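Local coordinates for protein fiber (Bovine adenovirus 4, PDB 4UE0) that forms the head domain of the trimeric adenovirus fibre, the part that probably attaches the virus to receptors on the host cell, at residues Arg12-Met17 with Ile52-Asp57; Leu23-Ile28 with Leu60-Val65; Leu38-Phe43 with Ser112-Ser117. One frame throughout, in Å; residues are numbered along the deposited sequence. Where two conformers were deposited one is given.

Contact 1 of 3, residues Arg12-Met17 with Ile52-Asp57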
loop_
_atom_site.group_PDB
_atom_site.type_symbol
_atom_site.label_atom_id
_atom_site.label_comp_id
_atom_site.label_asym_id
_atom_site.label_seq_id
_atom_site.Cartn_x
_atom_site.Cartn_y
_atom_site.Cartn_z
ATOM N N ARG A 12 -7.675 -8.292 14.731
ATOM C CA ARG A 12 -7.669 -7.822 16.107
ATOM C C ARG A 12 -8.037 -6.351 16.097
ATOM O O ARG A 12 -7.392 -5.538 15.434
ATOM C CB ARG A 12 -6.275 -8.010 16.704
ATOM C CG ARG A 12 -6.024 -7.336 18.040
ATOM C CD ARG A 12 -7.002 -7.828 19.100
ATOM N NE ARG A 12 -6.811 -7.088 20.340
ATOM C CZ ARG A 12 -5.813 -7.307 21.193
ATOM N NH1 ARG A 12 -4.930 -8.283 20.980
ATOM N NH2 ARG A 12 -5.697 -6.540 22.265
ATOM N N VAL A 13 -9.078 -6.019 16.837
ATOM C CA VAL A 13 -9.436 -4.658 17.090
ATOM C C VAL A 13 -8.768 -4.262 18.401
ATOM O O VAL A 13 -8.817 -5.029 19.372
ATOM C CB VAL A 13 -10.960 -4.523 17.132
ATOM C CG1 VAL A 13 -11.350 -3.154 17.623
ATOM C CG2 VAL A 13 -11.547 -4.791 15.757
ATOM N N VAL A 14 -8.102 -3.114 18.417
ATOM C CA VAL A 14 -7.425 -2.621 19.616
ATOM C C VAL A 14 -8.022 -1.284 20.009
ATOM O O VAL A 14 -7.961 -0.330 19.235
ATOM C CB VAL A 14 -5.923 -2.423 19.340
ATOM C CG1 VAL A 14 -5.192 -1.907 20.577
ATOM C CG2 VAL A 14 -5.293 -3.722 18.875
ATOM N N GLY A 15 -8.567 -1.209 21.219
ATOM C CA GLY A 15 -8.900 0.075 21.814
ATOM C C GLY A 15 -7.662 0.657 22.477
ATOM O O GLY A 15 -7.044 0.016 23.317
ATOM N N PHE A 16 -7.272 1.858 22.085
ATOM C CA PHE A 16 -6.088 2.492 22.640
ATOM C C PHE A 16 -6.438 3.926 22.917
ATOM O O PHE A 16 -6.845 4.657 22.026
ATOM C CB PHE A 16 -4.902 2.434 21.693
ATOM C CG PHE A 16 -3.620 2.903 22.317
ATOM C CD1 PHE A 16 -2.930 2.084 23.177
ATOM C CD2 PHE A 16 -3.126 4.151 22.058
ATOM C CE1 PHE A 16 -1.770 2.510 23.784
ATOM C CE2 PHE A 16 -1.959 4.586 22.656
ATOM C CZ PHE A 16 -1.268 3.734 23.532
ATOM N N MET A 17 -6.265 4.203 24.203
ATOM C CA MET A 17 -6.872 5.288 24.822
ATOM C C MET A 17 -8.320 5.229 24.313
ATOM O O MET A 17 -8.966 4.150 24.415
ATOM C CB MET A 17 -6.047 6.525 24.494
ATOM C CG MET A 17 -4.549 6.264 24.794
ATOM S SD MET A 17 -4.038 6.158 26.552
ATOM C CE MET A 17 -2.700 4.962 26.683
ATOM N N ILE A 52 1.492 3.074 19.829
ATOM C CA ILE A 52 0.316 2.314 20.205
ATOM C C ILE A 52 0.795 0.935 20.601
ATOM O O ILE A 52 1.525 0.298 19.854
ATOM C CB ILE A 52 -0.685 2.205 19.044
ATOM C CG1 ILE A 52 -1.227 3.584 18.681
ATOM C CG2 ILE A 52 -1.803 1.257 19.393
ATOM C CD1 ILE A 52 -2.044 3.599 17.395
ATOM N N TYR A 53 0.425 0.490 21.799
ATOM C CA TYR A 53 0.862 -0.812 22.283
ATOM C C TYR A 53 -0.328 -1.559 22.866
ATOM O O TYR A 53 -1.330 -0.960 23.273
ATOM C CB TYR A 53 1.980 -0.650 23.324
ATOM C CG TYR A 53 1.591 0.194 24.477
ATOM C CD1 TYR A 53 0.759 -0.299 25.486
ATOM C CD2 TYR A 53 1.982 1.511 24.545
ATOM C CE1 TYR A 53 0.334 0.503 26.500
ATOM C CE2 TYR A 53 1.591 2.309 25.609
ATOM C CZ TYR A 53 0.749 1.797 26.585
ATOM O OH TYR A 53 0.328 2.606 27.627
ATOM N N PHE A 54 -0.204 -2.868 22.936
ATOM C CA PHE A 54 -1.262 -3.711 23.422
ATOM C C PHE A 54 -0.726 -5.127 23.581
ATOM O O PHE A 54 0.341 -5.475 23.083
ATOM C CB PHE A 54 -2.467 -3.688 22.458
ATOM C CG PHE A 54 -2.136 -4.150 21.071
ATOM C CD1 PHE A 54 -1.589 -3.269 20.136
ATOM C CD2 PHE A 54 -2.362 -5.466 20.711
ATOM C CE1 PHE A 54 -1.274 -3.709 18.872
ATOM C CE2 PHE A 54 -2.059 -5.910 19.457
ATOM C CZ PHE A 54 -1.518 -5.037 18.537
ATOM N N GLN A 55 -1.509 -5.939 24.260
ATOM C CA GLN A 55 -1.142 -7.322 24.493
ATOM C C GLN A 55 -1.750 -8.164 23.380
ATOM O O GLN A 55 -2.953 -8.088 23.089
ATOM C CB GLN A 55 -1.581 -7.763 25.883
ATOM C CG GLN A 55 -0.897 -9.007 26.407
ATOM C CD GLN A 55 -1.265 -9.261 27.854
ATOM O OE1 GLN A 55 -2.016 -8.492 28.467
ATOM N NE2 GLN A 55 -0.737 -10.336 28.411
ATOM N N ALA A 56 -0.896 -8.955 22.742
ATOM C CA ALA A 56 -1.287 -9.682 21.554
ATOM C C ALA A 56 -1.987 -10.925 21.913
ATOM O O ALA A 56 -1.660 -11.562 22.908
ATOM C CB ALA A 56 -0.083 -10.038 20.708
ATOM N N ASP A 57 -2.917 -11.260 21.027
ATOM C CA ASP A 57 -3.565 -12.553 20.951
ATOM C C ASP A 57 -2.650 -13.560 20.221
ATOM O O ASP A 57 -1.687 -13.193 19.518
ATOM C CB ASP A 57 -4.887 -12.385 20.172
ATOM C CG ASP A 57 -4.699 -11.616 18.841
ATOM O OD1 ASP A 57 -4.535 -10.385 18.854
ATOM O OD2 ASP A 57 -4.708 -12.266 17.794
#
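Arg-12 reaches from the strand 8-16 across to the end of the strand 51-55, where its side chain meets Phe-54, Gln-55 and Asp-57. CB, CG and CD all pass Asp-57 OD1, CG closest at 3.5 Å; CG, anti to the backbone N (chi1 169°), carries the chain toward the 52-57 segment. The chain then bends at chi2. NE stays with its own strand, giving a weak bond to Val-13 O. At the tip, Arg-12 NH1 donates to two acceptors, both near the guanidinium plane: Gln-55 O at 2.9 Å and Asp-57 OD1 at 3.0 Å. The second bond is a salt bridge, and it uses the lone pair of OD1 that points away from OD2. Arg-12 NH2 adds a longer, more bent bond of 3.3 Å to the same Gln-55 O, so the end of the group straddles a single carbonyl. These in-plane bonds fix the rotation of the guanidinium, while Phe-54 CD2 lies over one of its faces. Asp-57 is the N-cap of the helix 58-61, its OD2 accepting from Leu-60 N.

Within this chain of the fibre head domain the two strands are outermost in different four-stranded antiparallel sheets. With axes 8.0 Å apart at 119° the strands cross without pairing, and their sheets face each other as in a beta sandwich. Val-14, Phe-16 and Phe-54 point inward. Val-14 CG2 sits 3.7 Å from the Phe-54 ring centroid, almost exactly on the ring normal, in a CH-pi contact. Phe-16 is covered on one face by Ile-52, whose CG2 touches the ring carbon CG. The CB bond of Tyr-53 points away, yet its ring returns to take the edge of Phe-16 on its face in a T-shaped pair, centroids 5.0 Å apart and planes at 83°.

Contact 2 of 3, residues Leu23-Ile28 with Leu60-Val65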
loop_
_atom_site.group_PDB
_atom_site.type_symbol
_atom_site.label_atom_id
_atom_site.label_comp_id
_atom_site.label_asym_id
_atom_site.label_seq_id
_atom_site.Cartn_x
_atom_site.Cartn_y
_atom_site.Cartn_z
ATOM N N LEU A 23 -6.437 -4.253 13.122
ATOM C CA LEU A 23 -5.327 -4.975 12.496
ATOM C C LEU A 23 -5.779 -6.282 11.890
ATOM O O LEU A 23 -6.646 -6.961 12.441
ATOM C CB LEU A 23 -4.248 -5.260 13.523
ATOM C CG LEU A 23 -3.656 -4.047 14.234
ATOM C CD1 LEU A 23 -2.816 -4.481 15.438
ATOM C CD2 LEU A 23 -2.823 -3.261 13.250
ATOM N N GLY A 24 -5.181 -6.605 10.760
ATOM C CA GLY A 24 -5.348 -7.895 10.120
ATOM C C GLY A 24 -3.992 -8.497 9.916
ATOM O O GLY A 24 -2.992 -7.788 9.750
ATOM N N TRP A 25 -3.927 -9.808 9.935
ATOM C CA TRP A 25 -2.675 -10.506 9.691
ATOM C C TRP A 25 -2.922 -11.726 8.833
ATOM O O TRP A 25 -4.045 -12.283 8.812
ATOM C CB TRP A 25 -1.994 -10.890 11.015
ATOM C CG TRP A 25 -2.818 -11.814 11.874
ATOM C CD1 TRP A 25 -3.702 -11.461 12.883
ATOM C CD2 TRP A 25 -2.861 -13.238 11.790
ATOM N NE1 TRP A 25 -4.276 -12.592 13.410
ATOM C CE2 TRP A 25 -3.781 -13.692 12.757
ATOM C CE3 TRP A 25 -2.211 -14.180 10.986
ATOM C CZ2 TRP A 25 -4.066 -15.064 12.945
ATOM C CZ3 TRP A 25 -2.496 -15.545 11.167
ATOM C CH2 TRP A 25 -3.408 -15.971 12.142
ATOM N N GLN A 26 -1.880 -12.116 8.089
ATOM C CA GLN A 26 -1.928 -13.331 7.263
ATOM C C GLN A 26 -0.549 -13.974 7.226
ATOM O O GLN A 26 0.489 -13.290 7.252
ATOM C CB GLN A 26 -2.380 -13.075 5.803
ATOM C CG GLN A 26 -3.450 -12.020 5.567
ATOM C CD GLN A 26 -3.394 -11.450 4.150
ATOM O OE1 GLN A 26 -3.592 -10.246 3.931
ATOM N NE2 GLN A 26 -3.102 -12.314 3.181
ATOM N N ILE A 27 -0.547 -15.301 7.177
ATOM C CA ILE A 27 0.653 -16.086 6.903
ATOM C C ILE A 27 0.342 -16.859 5.622
ATOM O O ILE A 27 -0.623 -17.618 5.566
ATOM C CB ILE A 27 1.022 -17.046 8.040
ATOM C CG1 ILE A 27 1.217 -16.253 9.319
ATOM C CG2 ILE A 27 2.281 -17.837 7.667
ATOM C CD1 ILE A 27 1.495 -17.110 10.543
ATOM N N ILE A 28 1.169 -16.643 4.613
ATOM C CA ILE A 28 1.018 -17.320 3.347
ATOM C C ILE A 28 2.222 -18.243 3.156
ATOM O O ILE A 28 3.292 -17.785 2.828
ATOM C CB ILE A 28 0.886 -16.308 2.197
ATOM C CG1 ILE A 28 -0.293 -15.355 2.453
ATOM C CG2 ILE A 28 0.711 -17.042 0.878
ATOM C CD1 ILE A 28 -0.279 -14.114 1.601
ATOM N N LEU A 60 -2.146 -13.008 16.278
ATOM C CA LEU A 60 -1.258 -11.938 15.879
ATOM C C LEU A 60 0.187 -12.235 16.249
ATOM O O LEU A 60 1.141 -11.917 15.513
ATOM C CB LEU A 60 -1.726 -10.670 16.545
ATOM C CG LEU A 60 -1.172 -9.377 16.037
ATOM C CD1 LEU A 60 -1.233 -9.209 14.515
ATOM C CD2 LEU A 60 -1.974 -8.295 16.716
ATOM N N GLU A 61 0.379 -12.839 17.409
ATOM C CA GLU A 61 1.731 -13.142 17.811
ATOM C C GLU A 61 2.402 -14.052 16.772
ATOM O O GLU A 61 3.630 -14.023 16.658
ATOM C CB GLU A 61 1.778 -13.821 19.166
ATOM C CG GLU A 61 1.718 -12.921 20.384
ATOM C CD GLU A 61 2.011 -13.693 21.658
ATOM O OE1 GLU A 61 1.210 -14.586 21.990
ATOM O OE2 GLU A 61 3.036 -13.428 22.316
ATOM N N SER A 62 1.612 -14.862 16.041
ATOM C CA SER A 62 2.162 -15.878 15.135
ATOM C C SER A 62 2.927 -15.299 13.948
ATOM O O SER A 62 3.678 -16.040 13.304
ATOM C CB SER A 62 1.058 -16.859 14.672
ATOM O OG SER A 62 0.132 -16.322 13.717
ATOM N N ILE A 63 2.754 -14.010 13.644
ATOM C CA ILE A 63 3.430 -13.447 12.488
ATOM C C ILE A 63 4.798 -12.860 12.861
ATOM O O ILE A 63 5.564 -12.438 11.972
ATOM C CB ILE A 63 2.571 -12.387 11.732
ATOM C CG1 ILE A 63 2.401 -11.098 12.554
ATOM C CG2 ILE A 63 1.231 -12.963 11.286
ATOM C CD1 ILE A 63 1.850 -9.946 11.769
ATOM N N PHE A 64 5.104 -12.798 14.159
ATOM C CA PHE A 64 6.369 -12.213 14.618
ATOM C C PHE A 64 7.411 -13.303 14.797
ATOM O O PHE A 64 7.805 -13.645 15.899
ATOM C CB PHE A 64 6.186 -11.379 15.905
ATOM C CG PHE A 64 5.366 -10.123 15.698
ATOM C CD1 PHE A 64 3.980 -10.189 15.710
ATOM C CD2 PHE A 64 5.965 -8.875 15.452
ATOM C CE1 PHE A 64 3.212 -9.075 15.530
ATOM C CE2 PHE A 64 5.180 -7.751 15.257
ATOM C CZ PHE A 64 3.803 -7.857 15.284
ATOM N N VAL A 65 7.842 -13.846 13.668
ATOM C CA VAL A 65 8.775 -14.962 13.627
ATOM C C VAL A 65 10.188 -14.455 13.428
ATOM O O VAL A 65 11.135 -15.060 13.916
ATOM C CB VAL A 65 8.403 -15.919 12.470
ATOM C CG1 VAL A 65 9.525 -16.897 12.147
ATOM C CG2 VAL A 65 7.121 -16.667 12.816
#
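Ser-62 OG, hydrogen-bonded to Gly-59 O one turn back along the chain, also closes on two apolar groups of the strand 19-29: it is 3.5 Å from Ile-27 CD1 and lies over the rim of the six-membered ring of Trp-25, 3.7 Å from CZ3. The other end of the same indole face is covered by Leu-60. There the backbone N of Leu-60 is 3.6 Å from Trp-25 NE1, and Leu-60 CA makes a CH-pi contact with the five-membered ring, 4.1 Å from its centroid and 19° off the normal.

The short helix 58-61 and the type I turn from Glu-61 to Phe-64 lie against the inner side of a four-stranded sheet: Leu-60 and Ile-63 pack on Leu-23, Trp-25 and Ile-27, and Leu-60 also reaches Phe-54 on the edge strand 51-55 of the second sheet. Trp-25 CG stands between its own backbone N and carbonyl carbon (chi1 61°), turning the indole broadside to this segment. Ile-63 CG2 wedges between strand side chains, 3.7 Å from Trp-25 CE3 and 3.8 Å from Ile-27 CG1. Leu-60 splits its branches, CD1 going to Trp-25 CD1 and CD2 to Leu-23 CD1.

Contact 3 of 3, residues Leu38-Phe43 with Ser112-Ser117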
loop_
_atom_site.group_PDB
_atom_site.type_symbol
_atom_site.label_atom_id
_atom_site.label_comp_id
_atom_site.label_asym_id
_atom_site.label_seq_id
_atom_site.Cartn_x
_atom_site.Cartn_y
_atom_site.Cartn_z
ATOM N N LEU A 38 0.964 -7.889 7.787
ATOM C CA LEU A 38 0.270 -7.149 8.831
ATOM C C LEU A 38 -0.358 -5.923 8.197
ATOM O O LEU A 38 0.340 -5.148 7.542
ATOM C CB LEU A 38 1.234 -6.695 9.936
ATOM C CG LEU A 38 0.612 -5.936 11.107
ATOM C CD1 LEU A 38 -0.435 -6.751 11.844
ATOM C CD2 LEU A 38 1.690 -5.470 12.079
ATOM N N ASN A 39 -1.651 -5.726 8.406
ATOM C CA ASN A 39 -2.223 -4.504 7.970
ATOM C C ASN A 39 -3.101 -3.843 8.973
ATOM O O ASN A 39 -3.457 -4.403 9.986
ATOM C CB ASN A 39 -2.905 -4.689 6.673
ATOM C CG ASN A 39 -3.969 -5.696 6.735
ATOM O OD1 ASN A 39 -4.720 -5.797 7.720
ATOM N ND2 ASN A 39 -4.031 -6.515 5.694
ATOM N N CYS A 40 -3.390 -2.596 8.681
ATOM C CA CYS A 40 -4.169 -1.765 9.561
ATOM C C CYS A 40 -5.085 -0.905 8.735
ATOM O O CYS A 40 -4.664 -0.291 7.762
ATOM C CB CYS A 40 -3.206 -0.890 10.358
ATOM S SG CYS A 40 -3.915 0.002 11.751
ATOM N N SER A 41 -6.348 -0.842 9.143
ATOM C CA SER A 41 -7.285 0.081 8.503
ATOM C C SER A 41 -6.983 1.521 8.872
ATOM O O SER A 41 -6.242 1.785 9.844
ATOM C CB SER A 41 -8.727 -0.273 8.868
ATOM O OG SER A 41 -9.135 -1.508 8.307
ATOM N N GLN A 42 -7.525 2.482 8.127
ATOM C CA GLN A 42 -7.422 3.860 8.546
ATOM C C GLN A 42 -7.973 4.037 9.968
ATOM O O GLN A 42 -8.847 3.308 10.414
ATOM C CB GLN A 42 -8.129 4.785 7.570
ATOM C CG GLN A 42 -9.633 4.614 7.523
ATOM C CD GLN A 42 -10.238 5.444 6.417
ATOM O OE1 GLN A 42 -9.839 5.347 5.254
ATOM N NE2 GLN A 42 -11.183 6.292 6.765
ATOM N N PHE A 43 -7.419 5.015 10.669
ATOM C CA PHE A 43 -7.872 5.296 12.016
ATOM C C PHE A 43 -7.660 6.760 12.329
ATOM O O PHE A 43 -6.864 7.452 11.692
ATOM C CB PHE A 43 -7.159 4.417 13.044
ATOM C CG PHE A 43 -5.683 4.706 13.199
ATOM C CD1 PHE A 43 -4.773 4.172 12.293
ATOM C CD2 PHE A 43 -5.210 5.502 14.213
ATOM C CE1 PHE A 43 -3.420 4.431 12.404
ATOM C CE2 PHE A 43 -3.858 5.774 14.324
ATOM C CZ PHE A 43 -2.967 5.244 13.411
ATOM N N SER A 112 -3.953 7.171 7.074
ATOM C CA SER A 112 -4.238 6.187 6.033
ATOM C C SER A 112 -3.934 4.748 6.477
ATOM O O SER A 112 -3.071 4.502 7.305
ATOM C CB SER A 112 -3.443 6.508 4.780
ATOM O OG SER A 112 -2.056 6.597 5.038
ATOM N N ALA A 113 -4.680 3.796 5.895
ATOM C CA ALA A 113 -4.418 2.395 6.071
ATOM C C ALA A 113 -3.018 2.052 5.549
ATOM O O ALA A 113 -2.503 2.650 4.611
ATOM C CB ALA A 113 -5.446 1.596 5.307
ATOM N N TRP A 114 -2.428 1.028 6.144
ATOM C CA TRP A 114 -1.094 0.582 5.745
ATOM C C TRP A 114 -1.011 -0.908 5.794
ATOM O O TRP A 114 -1.772 -1.592 6.467
ATOM C CB TRP A 114 0.002 1.227 6.621
ATOM C CG TRP A 114 -0.169 1.060 8.104
ATOM C CD1 TRP A 114 -0.699 1.967 8.959
ATOM C CD2 TRP A 114 0.244 -0.056 8.915
ATOM N NE1 TRP A 114 -0.635 1.506 10.237
ATOM C CE2 TRP A 114 -0.086 0.252 10.233
ATOM C CE3 TRP A 114 0.838 -1.296 8.642
ATOM C CZ2 TRP A 114 0.128 -0.643 11.280
ATOM C CZ3 TRP A 114 1.017 -2.187 9.671
ATOM C CH2 TRP A 114 0.668 -1.851 10.976
ATOM N N THR A 115 -0.012 -1.412 5.079
ATOM C CA THR A 115 0.289 -2.815 5.064
ATOM C C THR A 115 1.796 -3.034 5.088
ATOM O O THR A 115 2.511 -2.359 4.369
ATOM C CB THR A 115 -0.215 -3.538 3.773
ATOM O OG1 THR A 115 -1.637 -3.444 3.667
ATOM C CG2 THR A 115 0.198 -5.026 3.781
ATOM N N ALA A 116 2.226 -4.010 5.865
ATOM C CA ALA A 116 3.620 -4.431 5.941
ATOM C C ALA A 116 3.724 -5.880 5.521
ATOM O O ALA A 116 2.800 -6.677 5.744
ATOM C CB ALA A 116 4.162 -4.286 7.360
ATOM N N SER A 117 4.859 -6.273 4.942
ATOM C CA SER A 117 5.066 -7.649 4.497
ATOM C C SER A 117 6.521 -8.036 4.712
ATOM O O SER A 117 7.421 -7.304 4.272
ATOM C CB SER A 117 4.790 -7.763 2.960
ATOM O OG SER A 117 5.161 -9.044 2.460
HETATM O O HOH W 1 -3.495 3.024 9.685
HETATM O O HOH W 2 -7.720 3.877 4.241
#
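With CG lodged between its backbone N and carbonyl carbon (chi1 54°), Trp-114 leans its indole toward strand 34-40, while the SG of Cys-40 is anti to its backbone N (chi1 -168°) and approaches that ring obliquely. The backbone pairing puts Cys-40 CB over the indole in a CH-pi contact, 3.6 Å from the centroid of the five-membered ring, with Trp-114 CE2 the nearest atom at 3.3 Å. Leu-38 CD2 lies at the edge of the same indole, in its plane, 3.9 Å from CH2.

The strand backbones pair antiparallel, their N-to-C directions 174° apart. Ala-116 N to Leu-38 O is 2.8 Å, Cys-40 N to Trp-114 O is 2.9 Å, and the reciprocal bonds complete two hydrogen-bonded pairs flanking the non-hydrogen-bonded pair of Asn-39 and Thr-115. This joins the last strand to its sheet, with Trp-114 facing Val-88 and Ile-90 of the opposing sheet. Beyond Cys-40 a water donates to Ser-41 O (3.0 Å) and Ser-112 O (2.8 Å). This end of the contact is part of the trimer interface: Ser-41 OG bonds Ser-117 OG of a second subunit, whose Pro-69 and Tyr-71 backbones hold both ends of the Gln-42 amide.

Overall arrangement
From the N terminus the chain lays down 12-17, 23-28 and 38-43 on three consecutive neighbouring strands of one antiparallel sheet, and their partners follow in the same order: 52-57, 60-65 and 112-117. Every pair of contacts therefore crosses, and none nests. Contact 1 closes the first loop by bringing the edge of the second sheet over the first, contact 2 follows at once with the helix and turn, and contact 3 closes the longest loop by adding the last strand to the first sheet. Centres lie 13 to 14 Å apart. Phe-54 of contact 1 touches Leu-23 and Leu-60 of contact 2, and Leu-60 in turn touches Leu-38 of contact 3, giving one continuous core.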